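Local coordinates for protein polyketide synthase (Lyngbya majuscula 19L, PDB 3QIT) that probably hydrolyses the thioester of the finished polyketide chain in curacin A biosynthesis and brings about its decarboxylation, with sulfate elimination, to a terminal alkene, at residues B[277-280]-B[281-284]. Sequence-based numbering, arbitrary orientation. Where two conformers were deposited one is given.
Sequences AALA and SLIL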
# COMPACT_ATOMS: atom_id res chain seq x y z
N ALA B 277 31.70 -16.43 0.84
CA ALA B 277 32.36 -17.25 -0.19
C ALA B 277 31.58 -18.54 -0.45
O ALA B 277 31.41 -18.96 -1.60
CB ALA B 277 33.79 -17.56 0.20
N ALA B 278 31.12 -19.18 0.63
CA ALA B 278 30.35 -20.42 0.52
C ALA B 278 29.03 -20.20 -0.22
O ALA B 278 28.61 -21.04 -1.03
CB ALA B 278 30.10 -21.05 1.91
N LEU B 279 28.36 -19.08 0.08
CA LEU B 279 27.15 -18.76 -0.62
C LEU B 279 27.40 -18.50 -2.11
O LEU B 279 26.66 -18.98 -2.96
CB LEU B 279 26.44 -17.57 0.08
CG LEU B 279 25.11 -17.15 -0.50
CD1 LEU B 279 24.12 -18.32 -0.63
CD2 LEU B 279 24.56 -16.03 0.43
N ALA B 280 28.46 -17.77 -2.45
CA ALA B 280 28.80 -17.55 -3.85
C ALA B 280 29.02 -18.89 -4.55
O ALA B 280 28.54 -19.11 -5.67
CB ALA B 280 30.04 -16.69 -3.97
N SER B 281 29.73 -19.78 -3.86
CA SER B 281 30.07 -21.09 -4.41
C SER B 281 28.80 -21.88 -4.70
O SER B 281 28.66 -22.49 -5.76
CB SER B 281 30.94 -21.86 -3.42
OG SER B 281 31.33 -23.10 -3.99
N LEU B 282 27.85 -21.83 -3.77
CA LEU B 282 26.57 -22.50 -3.96
C LEU B 282 25.79 -21.95 -5.18
O LEU B 282 25.21 -22.71 -5.96
CB LEU B 282 25.75 -22.38 -2.68
CG LEU B 282 24.35 -22.93 -2.73
CD1 LEU B 282 24.38 -24.43 -3.01
CD2 LEU B 282 23.78 -22.66 -1.36
N ILE B 283 25.78 -20.63 -5.33
CA ILE B 283 25.14 -19.97 -6.46
C ILE B 283 25.78 -20.39 -7.79
O ILE B 283 25.08 -20.64 -8.76
CB ILE B 283 25.18 -18.44 -6.28
CG1 ILE B 283 24.32 -18.04 -5.07
CG2 ILE B 283 24.68 -17.69 -7.53
CD1 ILE B 283 24.53 -16.60 -4.64
N LEU B 284 27.11 -20.48 -7.78
CA LEU B 284 27.91 -20.84 -8.96
C LEU B 284 27.63 -22.25 -9.46
O LEU B 284 27.82 -22.57 -10.64
CB LEU B 284 29.41 -20.69 -8.65
CG LEU B 284 29.99 -19.28 -8.58
CD1 LEU B 284 31.38 -19.25 -7.93
CD2 LEU B 284 30.04 -18.62 -9.95
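Leu279 and Ile283, one helical turn apart and both buried, form the tight side of this contact with buried Ala280. CG1 of Ile283 is anti to its carbonyl carbon (chi1 -66°) and runs back beside the backbone N, which brings CG1 to 3.3 Å from the carbonyl O of Leu279. That oxygen also accepts the amide of Ile283 at 3.0 Å, in a fairly straight bond (N-H...O 163°). Leu279 CG to Ile283 CD1 (4.2 Å) and Leu279 CD1 to Leu282 CD2 (4.4 Å) are ordinary apolar contacts. Leu284 folds back in the same sense as Ile283, with CG 3.3 Å from O of Ala280, which its own amide bonds at 2.9 Å; beyond the helix it touches Leu49, Gln52 and Tyr54. Cutting Leu284 back to an alanine would probably lose its contacts with Gln52 and Tyr54 and thin the packing against Leu49, which would still have Ile283. Ala277 and Ser281 are exposed, linked by the backbone hydrogen bond from Ser281 N to Ala277 O (2.9 Å) and not by side-chain packing. On the buried side Leu279 and Ile283 reach strand 120-126, while Ala280 and Ile283 rest on helix 43-51. Such i-to-i+4 bonding and one-sided apolar packing mark an amphipathic alpha-helix, here the C-terminal helix packed on the central sheet of the alpha/beta hydrolase fold.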